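Local structure of leucine aminopeptidase (Legionella pneumophila, 5GNE) at residues T45-L48 with Q49-P53; Q119-T122 with S123-N126; C15-E18 with Q19-K23. The protein probably acts as a zinc-dependent aminopeptidase of the M28 peptidase family, removing residues from the N-terminal end of peptides. All blocks are in the same frame, centred on the assembly; numbering follows the deposited sequence.

Contact 1 (T45-L48 with Q49-P53); sequences TNTL and QKMRP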
ATOM      1  N   THR A  45       5.394 -14.030 -15.924  1.00 56.75           N
ATOM      2  CA  THR A  45       4.759 -12.768 -15.532  1.00 50.83           C
ATOM      3  C   THR A  45       3.426 -12.589 -16.255  1.00 61.55           C
ATOM      4  O   THR A  45       2.430 -12.200 -15.642  1.00 71.31           O
ATOM      5  CB  THR A  45       5.660 -11.548 -15.804  1.00 56.29           C
ATOM      6  OG1 THR A  45       6.844 -11.620 -14.993  1.00 54.68           O
ATOM      7  CG2 THR A  45       4.920 -10.243 -15.470  1.00 48.29           C
ATOM      8  N   ASN A  46       3.393 -12.896 -17.548  1.00 65.33           N
ATOM      9  CA  ASN A  46       2.174 -12.704 -18.331  1.00 63.56           C
ATOM     10  C   ASN A  46       1.067 -13.641 -17.900  1.00 65.77           C
ATOM     11  O   ASN A  46      -0.111 -13.270 -17.920  1.00 62.63           O
ATOM     12  CB  ASN A  46       2.451 -12.870 -19.824  1.00 74.11           C
ATOM     13  CG  ASN A  46       3.167 -11.665 -20.419  1.00 85.10           C
ATOM     14  OD1 ASN A  46       4.198 -11.802 -21.073  1.00 91.92           O
ATOM     15  ND2 ASN A  46       2.630 -10.476 -20.171  1.00 84.24           N
ATOM     16  N   THR A  47       1.441 -14.868 -17.542  1.00 62.02           N
ATOM     17  CA  THR A  47       0.463 -15.831 -17.055  1.00 56.87           C
ATOM     18  C   THR A  47      -0.128 -15.325 -15.750  1.00 47.59           C
ATOM     19  O   THR A  47      -1.343 -15.301 -15.554  1.00 43.88           O
ATOM     20  CB  THR A  47       1.081 -17.208 -16.816  1.00 62.29           C
ATOM     21  OG1 THR A  47       1.778 -17.625 -17.998  1.00 69.99           O
ATOM     22  CG2 THR A  47      -0.007 -18.229 -16.465  1.00 45.61           C
ATOM     23  N   LEU A  48       0.747 -14.918 -14.850  1.00 45.20           N
ATOM     24  CA  LEU A  48       0.301 -14.375 -13.583  1.00 47.24           C
ATOM     25  C   LEU A  48      -0.685 -13.247 -13.804  1.00 47.87           C
ATOM     26  O   LEU A  48      -1.749 -13.213 -13.191  1.00 50.62           O
ATOM     27  CB  LEU A  48       1.490 -13.885 -12.762  1.00 45.91           C
ATOM     28  CG  LEU A  48       2.384 -15.043 -12.300  1.00 41.74           C
ATOM     29  CD1 LEU A  48       3.722 -14.536 -11.763  1.00 38.77           C
ATOM     30  CD2 LEU A  48       1.662 -15.907 -11.271  1.00 37.39           C
ATOM     31  N   GLN A  49      -0.388 -12.368 -14.752  1.00 55.23           N
ATOM     32  CA  GLN A  49      -1.223 -11.190 -14.925  1.00 48.99           C
ATOM     33  C   GLN A  49      -2.551 -11.581 -15.518  1.00 48.56           C
ATOM     34  O   GLN A  49      -3.594 -11.065 -15.151  1.00 60.89           O
ATOM     35  CB  GLN A  49      -0.529 -10.160 -15.829  1.00 53.40           C
ATOM     36  CG  GLN A  49       0.543  -9.333 -15.147  1.00 70.43           C
ATOM     37  CD  GLN A  49       0.195  -8.953 -13.719  1.00 88.24           C
ATOM     38  OE1 GLN A  49      -0.843  -8.349 -13.453  1.00 99.08           O
ATOM     39  NE2 GLN A  49       1.071  -9.314 -12.787  1.00 95.41           N
ATOM     40  N   LYS A  50      -2.509 -12.510 -16.449  1.00 52.19           N
ATOM     41  CA  LYS A  50      -3.706 -12.927 -17.152  1.00 53.27           C
ATOM     42  C   LYS A  50      -4.657 -13.744 -16.264  1.00 54.64           C
ATOM     43  O   LYS A  50      -5.878 -13.648 -16.412  1.00 54.37           O
ATOM     44  CB  LYS A  50      -3.269 -13.719 -18.390  1.00 60.90           C
ATOM     45  CG  LYS A  50      -4.344 -14.175 -19.352  1.00 69.28           C
ATOM     46  CD  LYS A  50      -3.651 -14.897 -20.520  1.00 82.59           C
ATOM     47  CE  LYS A  50      -4.476 -16.053 -21.081  1.00 93.77           C
ATOM     48  NZ  LYS A  50      -3.671 -16.920 -21.994  1.00 96.21           N
ATOM     49  N   MET A  51      -4.110 -14.514 -15.317  1.00 50.78           N
ATOM     50  CA  MET A  51      -4.940 -15.337 -14.438  1.00 42.26           C
ATOM     51  C   MET A  51      -5.372 -14.609 -13.173  1.00 43.90           C
ATOM     52  O   MET A  51      -6.230 -15.099 -12.438  1.00 43.35           O
ATOM     53  CB  MET A  51      -4.209 -16.627 -14.065  1.00 46.38           C
ATOM     54  CG  MET A  51      -3.918 -17.544 -15.269  1.00 61.20           C
ATOM     55  SD  MET A  51      -5.381 -17.915 -16.281  1.00 76.06           S
ATOM     56  CE  MET A  51      -6.389 -18.748 -15.072  1.00 54.66           C
ATOM     57  N   ARG A  52      -4.807 -13.429 -12.933  1.00 40.20           N
ATOM     58  CA  ARG A  52      -5.078 -12.690 -11.700  1.00 44.19           C
ATOM     59  C   ARG A  52      -6.571 -12.432 -11.356  1.00 51.39           C
ATOM     60  O   ARG A  52      -6.958 -12.574 -10.197  1.00 52.78           O
ATOM     61  CB  ARG A  52      -4.307 -11.366 -11.711  1.00 33.23           C
ATOM     62  CG  ARG A  52      -4.399 -10.614 -10.403  1.00 33.16           C
ATOM     63  CD  ARG A  52      -3.395  -9.498 -10.344  1.00 50.56           C
ATOM     64  NE  ARG A  52      -3.539  -8.704  -9.128  1.00 64.19           N
ATOM     65  CZ  ARG A  52      -2.697  -7.736  -8.772  1.00 66.85           C
ATOM     66  NH1 ARG A  52      -1.632  -7.466  -9.530  1.00 49.08           N
ATOM     67  NH2 ARG A  52      -2.914  -7.050  -7.655  1.00 71.12           N
ATOM     68  N   PRO A  53      -7.408 -12.049 -12.335  1.00 49.00           N
ATOM     69  CA  PRO A  53      -8.843 -11.883 -12.007  1.00 52.90           C
ATOM     70  C   PRO A  53      -9.538 -13.178 -11.537  1.00 51.89           C
ATOM     71  O   PRO A  53     -10.415 -13.153 -10.680  1.00 43.27           O
ATOM     72  CB  PRO A  53      -9.465 -11.422 -13.332  1.00 36.97           C
ATOM     73  CG  PRO A  53      -8.346 -10.890 -14.125  1.00 41.59           C
ATOM     74  CD  PRO A  53      -7.136 -11.721 -13.748  1.00 48.60           C
TER
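The flat groups that meet between Thr-45 to Leu-48 and Gln-49 to Pro-53 are peptide units of a single helix, 42-55; the guanidinium of Arg-52 leads away from them. The carbonyls of Thr-45, Asn-46 and Thr-47 take the N-H groups of Gln-49, Lys-50 and Met-51 in turn. Gln-49 N and Lys-50 N come in tilted from the carbonyl planes of Thr-45 and Asn-46, by 20° and 29°, while Met-51 N lies nearly on the line of the Thr-47 C=O, 2.9 Å from Thr-47 O. Aliphatic carbons crowd round the same oxygens: Gln-49 CG lies 3.5 Å from Thr-45 O, and Met-51 CG is 3.4 Å from Thr-47 O. Among the side chains, Thr-47 and Met-51 run alongside each other in the same direction, Thr-47 CG2 meeting Met-51 CG at 4.1 Å. Leu-48 and Met-51 are covered by helix 14-20. Of the Arg-52 side chain, CB is the part that meets the preceding turn, 3.5 Å from Leu-48 O. With CG anti to the backbone N (chi1 -173°) and the chain extended to NE, its charged end reaches the zinc site, where NH1 makes a long, weak ion pair with Glu-239 and the side chain touches His-344. The helical bonds of the turn leading up to Arg-52 hold the backbone from which its side chain extends to about 4 Å from a bound zinc ion, which may bear on the autoinhibition reported for this enzyme.

Contact 2 (Q119-T122 with S123-N126); sequences QHLT and SYIN
His-120 meets Ser-123 and Tyr-124 with one acceptor, its backbone O, and one donor, ring NE2. The carbonyl oxygen is gripped twice by Ser-123: OG donates to His-120 O at 2.8 Å, and the backbone N of Ser-123 reaches His-120 O at 3.1 Å. Both arrive from the same face of the carbonyl plane, but the hydroxyl stays within 21° of that plane whereas the N-H stands well above it. Ser-123 can do this because OG sits between its own backbone N and carbonyl carbon (chi1 80°), which folds the hydroxyl back over the preceding turn. At the ring, His-120 NE2 donates a weak, bent bond to Tyr-124 OH, 3.1 Å away. The two rings form an offset edge-to-face pair, the edge of Tyr-124 toward the face of His-120, with planes at 79°; Trp-140 of helix 132-151 also stacks on His-120. Leu-121 O lies at the edge of the tyrosine ring, in its plane, 3.2 Å from Tyr-124 CD2. That oxygen receives weak bonds from Tyr-124 N and from Arg-127 NE. Leu-121 CD2 adds an apolar touch on Tyr-124 CE2 at 4.1 Å. The hydroxyl of Thr-122 bonds to Pro-200 O, outside the two segments. Bonds reaching back three residues, 3-10 fashion, are typical of the last turn of a helix, here where the helix beginning at 111 runs out into the loop before helix 132-151.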
ATOM      1  N   GLN A 119       0.318  14.300 -11.901  1.00 56.42           N
ATOM      2  CA  GLN A 119       0.862  14.665 -13.203  1.00 62.46           C
ATOM      3  C   GLN A 119       2.322  14.246 -13.314  1.00 58.44           C
ATOM      4  O   GLN A 119       2.739  13.749 -14.349  1.00 67.51           O
ATOM      5  CB  GLN A 119       0.736  16.174 -13.453  1.00 57.01           C
ATOM      6  CG  GLN A 119      -0.681  16.663 -13.652  1.00 57.10           C
ATOM      7  CD  GLN A 119      -0.746  18.164 -13.835  1.00 72.63           C
ATOM      8  OE1 GLN A 119      -0.313  18.929 -12.967  1.00 68.93           O
ATOM      9  NE2 GLN A 119      -1.278  18.597 -14.978  1.00 74.89           N
ATOM     10  N   HIS A 120       3.091  14.389 -12.237  1.00 49.31           N
ATOM     11  CA  HIS A 120       4.497  14.025 -12.313  1.00 50.65           C
ATOM     12  C   HIS A 120       4.695  12.510 -12.448  1.00 58.45           C
ATOM     13  O   HIS A 120       5.418  12.062 -13.340  1.00 63.93           O
ATOM     14  CB  HIS A 120       5.263  14.547 -11.100  1.00 49.29           C
ATOM     15  CG  HIS A 120       6.722  14.200 -11.119  1.00 64.87           C
ATOM     16  ND1 HIS A 120       7.640  14.852 -11.915  1.00 61.35           N
ATOM     17  CD2 HIS A 120       7.416  13.239 -10.455  1.00 64.83           C
ATOM     18  CE1 HIS A 120       8.837  14.321 -11.733  1.00 64.07           C
ATOM     19  NE2 HIS A 120       8.729  13.345 -10.847  1.00 65.26           N
ATOM     20  N   LEU A 121       4.049  11.728 -11.589  1.00 51.64           N
ATOM     21  CA  LEU A 121       4.267  10.276 -11.569  1.00 58.69           C
ATOM     22  C   LEU A 121       3.761   9.616 -12.843  1.00 62.60           C
ATOM     23  O   LEU A 121       4.315   8.622 -13.321  1.00 59.20           O
ATOM     24  CB  LEU A 121       3.579   9.623 -10.367  1.00 49.51           C
ATOM     25  CG  LEU A 121       4.121  10.079  -9.015  1.00 48.73           C
ATOM     26  CD1 LEU A 121       3.284   9.512  -7.879  1.00 39.97           C
ATOM     27  CD2 LEU A 121       5.602   9.714  -8.885  1.00 40.41           C
ATOM     28  N   THR A 122       2.650  10.141 -13.335  1.00 57.73           N
ATOM     29  CA  THR A 122       2.009   9.580 -14.495  1.00 63.47           C
ATOM     30  C   THR A 122       2.709  10.015 -15.794  1.00 65.65           C
ATOM     31  O   THR A 122       2.404   9.501 -16.867  1.00 56.87           O
ATOM     32  CB  THR A 122       0.537   9.983 -14.518  1.00 67.58           C
ATOM     33  OG1 THR A 122      -0.203   8.984 -15.219  1.00 89.40           O
ATOM     34  CG2 THR A 122       0.358  11.341 -15.205  1.00 57.29           C
ATOM     35  N   SER A 123       3.646  10.956 -15.696  1.00 61.24           N
ATOM     36  CA  SER A 123       4.383  11.392 -16.877  1.00 64.98           C
ATOM     37  C   SER A 123       5.519  10.410 -17.194  1.00 65.01           C
ATOM     38  O   SER A 123       6.011  10.375 -18.320  1.00 74.30           O
ATOM     39  CB  SER A 123       4.919  12.815 -16.705  1.00 71.37           C
ATOM     40  OG  SER A 123       6.098  12.835 -15.922  1.00 90.48           O
ATOM     41  N   TYR A 124       5.954   9.633 -16.201  1.00 60.66           N
ATOM     42  CA  TYR A 124       6.919   8.551 -16.449  1.00 65.03           C
ATOM     43  C   TYR A 124       6.340   7.542 -17.427  1.00 62.23           C
ATOM     44  O   TYR A 124       5.136   7.284 -17.418  1.00 67.91           O
ATOM     45  CB  TYR A 124       7.297   7.815 -15.162  1.00 68.26           C
ATOM     46  CG  TYR A 124       8.093   8.610 -14.155  1.00 65.54           C
ATOM     47  CD1 TYR A 124       9.440   8.903 -14.369  1.00 58.81           C
ATOM     48  CD2 TYR A 124       7.505   9.036 -12.969  1.00 70.42           C
ATOM     49  CE1 TYR A 124      10.172   9.615 -13.425  1.00 61.98           C
ATOM     50  CE2 TYR A 124       8.219   9.744 -12.025  1.00 66.44           C
ATOM     51  CZ  TYR A 124       9.550  10.030 -12.250  1.00 66.13           C
ATOM     52  OH  TYR A 124      10.257  10.740 -11.299  1.00 69.14           O
ATOM     53  N   ILE A 125       7.188   6.987 -18.283  1.00 67.14           N
ATOM     54  CA  ILE A 125       6.741   5.948 -19.207  1.00 73.93           C
ATOM     55  C   ILE A 125       6.138   4.765 -18.425  1.00 66.44           C
ATOM     56  O   ILE A 125       5.061   4.260 -18.759  1.00 69.99           O
ATOM     57  CB  ILE A 125       7.895   5.476 -20.146  1.00 70.52           C
ATOM     58  CG1 ILE A 125       7.414   4.348 -21.064  1.00 69.99           C
ATOM     59  CG2 ILE A 125       9.139   5.068 -19.352  1.00 62.31           C
ATOM     60  CD1 ILE A 125       6.309   4.781 -22.021  1.00 61.09           C
ATOM     61  N   ASN A 126       6.840   4.346 -17.377  1.00 56.79           N
ATOM     62  CA  ASN A 126       6.303   3.448 -16.368  1.00 47.52           C
ATOM     63  C   ASN A 126       7.067   3.736 -15.086  1.00 50.85           C
ATOM     64  O   ASN A 126       8.008   4.523 -15.104  1.00 63.07           O
ATOM     65  CB  ASN A 126       6.457   1.981 -16.791  1.00 57.21           C
ATOM     66  CG  ASN A 126       7.924   1.575 -17.025  1.00 56.84           C
ATOM     67  OD1 ASN A 126       8.761   1.690 -16.122  1.00 50.31           O
ATOM     68  ND2 ASN A 126       8.232   1.101 -18.234  1.00 52.56           N
TER

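Contact 3 (C15-E18 with Q19-K23); sequences CLYE and QLKDK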
ATOM      1  N   CYS A  15      -5.560 -22.592  -7.993  1.00 38.76           N
ATOM      2  CA  CYS A  15      -5.992 -22.143  -9.305  1.00 39.07           C
ATOM      3  C   CYS A  15      -4.817 -21.717 -10.168  1.00 33.86           C
ATOM      4  O   CYS A  15      -4.620 -22.189 -11.272  1.00 52.91           O
ATOM      5  CB  CYS A  15      -6.991 -20.985  -9.159  1.00 39.53           C
ATOM      6  SG  CYS A  15      -7.700 -20.405 -10.694  1.00 67.03           S
ATOM      7  N   LEU A  16      -4.027 -20.805  -9.648  1.00 40.88           N
ATOM      8  CA  LEU A  16      -2.856 -20.322 -10.363  1.00 38.02           C
ATOM      9  C   LEU A  16      -1.810 -21.433 -10.507  1.00 37.25           C
ATOM     10  O   LEU A  16      -1.138 -21.531 -11.531  1.00 40.29           O
ATOM     11  CB  LEU A  16      -2.282 -19.134  -9.622  1.00 48.31           C
ATOM     12  CG  LEU A  16      -1.356 -18.154 -10.327  1.00 54.09           C
ATOM     13  CD1 LEU A  16      -1.828 -17.988 -11.757  1.00 43.50           C
ATOM     14  CD2 LEU A  16      -1.387 -16.836  -9.556  1.00 46.05           C
ATOM     15  N   TYR A  17      -1.686 -22.293  -9.501  1.00 39.18           N
ATOM     16  CA  TYR A  17      -0.706 -23.377  -9.594  1.00 41.45           C
ATOM     17  C   TYR A  17      -0.915 -24.246 -10.827  1.00 49.34           C
ATOM     18  O   TYR A  17       0.046 -24.574 -11.529  1.00 46.02           O
ATOM     19  CB  TYR A  17      -0.725 -24.267  -8.360  1.00 40.92           C
ATOM     20  CG  TYR A  17       0.178 -25.469  -8.523  1.00 41.48           C
ATOM     21  CD1 TYR A  17       1.560 -25.305  -8.666  1.00 49.67           C
ATOM     22  CD2 TYR A  17      -0.335 -26.767  -8.558  1.00 42.66           C
ATOM     23  CE1 TYR A  17       2.414 -26.404  -8.830  1.00 42.01           C
ATOM     24  CE2 TYR A  17       0.517 -27.882  -8.719  1.00 44.15           C
ATOM     25  CZ  TYR A  17       1.885 -27.683  -8.853  1.00 43.04           C
ATOM     26  OH  TYR A  17       2.745 -28.760  -9.007  1.00 46.29           O
ATOM     27  N   GLU A  18      -2.166 -24.633 -11.084  1.00 49.74           N
ATOM     28  CA  GLU A  18      -2.447 -25.526 -12.203  1.00 51.31           C
ATOM     29  C   GLU A  18      -2.054 -24.893 -13.532  1.00 48.15           C
ATOM     30  O   GLU A  18      -1.727 -25.603 -14.480  1.00 56.69           O
ATOM     31  CB  GLU A  18      -3.921 -25.935 -12.220  1.00 39.99           C
ATOM     32  CG  GLU A  18      -4.304 -26.735 -10.985  1.00 42.18           C
ATOM     33  CD  GLU A  18      -3.604 -28.091 -10.920  1.00 50.66           C
ATOM     34  OE1 GLU A  18      -3.349 -28.676 -11.985  1.00 63.30           O
ATOM     35  OE2 GLU A  18      -3.320 -28.580  -9.810  1.00 52.23           O
ATOM     36  N   GLN A  19      -2.070 -23.564 -13.595  1.00 45.12           N
ATOM     37  CA  GLN A  19      -1.575 -22.844 -14.772  1.00 46.47           C
ATOM     38  C   GLN A  19      -0.036 -22.761 -14.832  1.00 56.39           C
ATOM     39  O   GLN A  19       0.530 -22.361 -15.848  1.00 69.79           O
ATOM     40  CB  GLN A  19      -2.147 -21.415 -14.807  1.00 51.80           C
ATOM     41  CG  GLN A  19      -3.671 -21.327 -14.865  1.00 63.75           C
ATOM     42  CD  GLN A  19      -4.252 -22.164 -15.978  1.00 69.30           C
ATOM     43  OE1 GLN A  19      -3.788 -22.107 -17.117  1.00 74.62           O
ATOM     44  NE2 GLN A  19      -5.231 -22.999 -15.640  1.00 65.98           N
ATOM     45  N   LEU A  20       0.641 -23.106 -13.744  1.00 48.71           N
ATOM     46  CA  LEU A  20       2.091 -22.910 -13.663  1.00 52.28           C
ATOM     47  C   LEU A  20       2.858 -24.205 -13.452  1.00 54.21           C
ATOM     48  O   LEU A  20       4.094 -24.193 -13.425  1.00 60.57           O
ATOM     49  CB  LEU A  20       2.454 -21.934 -12.534  1.00 49.41           C
ATOM     50  CG  LEU A  20       2.000 -20.497 -12.734  1.00 46.94           C
ATOM     51  CD1 LEU A  20       2.230 -19.701 -11.466  1.00 42.90           C
ATOM     52  CD2 LEU A  20       2.732 -19.890 -13.902  1.00 46.44           C
ATOM     53  N   LYS A  21       2.113 -25.276 -13.195  1.00 54.20           N
ATOM     54  CA  LYS A  21       2.636 -26.606 -12.866  1.00 50.69           C
ATOM     55  C   LYS A  21       3.903 -26.992 -13.603  1.00 56.73           C
ATOM     56  O   LYS A  21       4.886 -27.397 -13.001  1.00 56.04           O
ATOM     57  CB  LYS A  21       1.574 -27.658 -13.178  1.00 59.69           C
ATOM     58  CG  LYS A  21       1.169 -28.519 -12.015  1.00 65.98           C
ATOM     59  CD  LYS A  21       0.427 -29.760 -12.497  1.00 69.68           C
ATOM     60  CE  LYS A  21      -0.672 -29.412 -13.474  1.00 74.50           C
ATOM     61  NZ  LYS A  21      -1.555 -30.589 -13.710  1.00 85.98           N
ATOM     62  N   ASP A  22       3.844 -26.899 -14.925  1.00 65.00           N
ATOM     63  CA  ASP A  22       4.900 -27.422 -15.777  1.00 61.08           C
ATOM     64  C   ASP A  22       6.182 -26.617 -15.670  1.00 56.44           C
ATOM     65  O   ASP A  22       7.244 -27.103 -16.056  1.00 56.59           O
ATOM     66  CB  ASP A  22       4.405 -27.531 -17.221  1.00 69.24           C
ATOM     67  CG  ASP A  22       3.335 -28.611 -17.381  1.00 80.36           C
ATOM     68  OD1 ASP A  22       3.331 -29.572 -16.577  1.00 78.19           O
ATOM     69  OD2 ASP A  22       2.480 -28.495 -18.283  1.00 90.58           O
ATOM     70  N   LYS A  23       6.095 -25.391 -15.164  1.00 58.53           N
ATOM     71  CA  LYS A  23       7.298 -24.580 -15.016  1.00 57.16           C
ATOM     72  C   LYS A  23       7.727 -24.431 -13.549  1.00 60.01           C
ATOM     73  O   LYS A  23       8.741 -23.811 -13.248  1.00 65.82           O
ATOM     74  CB  LYS A  23       7.103 -23.209 -15.663  1.00 59.53           C
ATOM     75  CG  LYS A  23       6.646 -23.250 -17.124  1.00 66.20           C
ATOM     76  CD  LYS A  23       7.253 -22.084 -17.909  1.00 84.16           C
ATOM     77  CE  LYS A  23       6.737 -21.961 -19.349  1.00 85.75           C
ATOM     78  NZ  LYS A  23       6.820 -20.538 -19.846  1.00 83.20           N
TER
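Tyr-17 O accepts two of the backbone bonds between Cys-15 to Glu-18 and Gln-19 to Lys-23. The N-H of Leu-20 donates to it from 2.7 Å, coming from above the carbonyl plane, and Lys-21 N adds a weak, strongly bent bond to the same Tyr-17 O. One residue earlier, Gln-19 N makes another weak bond, to Leu-16 O at 3.0 Å. The bonds from Gln-19 and Leu-20 reach back three residues rather than four, a 3-10-like pattern consistent with a helix that is only weakly bonded here. The apolar contacts lie along the helix. Leu-16 and Leu-20 meet at an oblique angle through Leu-16 CG and Leu-20 CD1, 4.1 Å apart, on the side that faces helix 42-55. Helix 14-20 is the first helix of a beta-alpha-beta-beta-alpha-beta unit whose four antiparallel strands, in the order 25-29, 33-38, 8-13, 59-60, have the ferredoxin-like arrangement; the Tyr-17 side chain rests on strands 25-29 and 33-38, and the disulfide from Cys-15 to Cys-55 ties this helix to the end of the second one. Tyr-17 CG stands anti to the backbone N (chi1 174°), which carries the ring along the chain toward Lys-21. The two side chains cross at about a right angle, and Lys-21 CG meets the hydroxyl end of the ring obliquely, 3.3 Å from Tyr-17 CZ, a closeness that may reflect the model. The remaining interaction is electrostatic. Bent at chi3 (-49°), the lysine chain swings its amine to the carboxylate of Glu-18, where NZ and OE1 form a salt bridge at 3.1 Å whose hydrogen bond is weak. Lys-21 CE also lies alongside that carboxylate, 3.2 Å from Glu-18 OE1.

Along the chain the order is contact 3, contact 1, contact 2, none enclosing another. Contacts 3 and 1 lie on the two helices, 14-20 and 42-55, of the N-terminal four-stranded unit, with centres 11 Å apart and direct packing between them: Leu-16 CD1 meets Met-51 CB at 3.6 Å, and Leu-48 CD2 meets Leu-20 CD1 at 3.8 Å. Contact 2 is on helix 111-123, which packs on helices 132-151 and 202-221 of the part that holds the eight-stranded mixed sheet; its centre is about 24 Å from that of contact 1 and 34 Å from that of contact 3. Contact 1 thus lies between helix 14-20 and the zinc site.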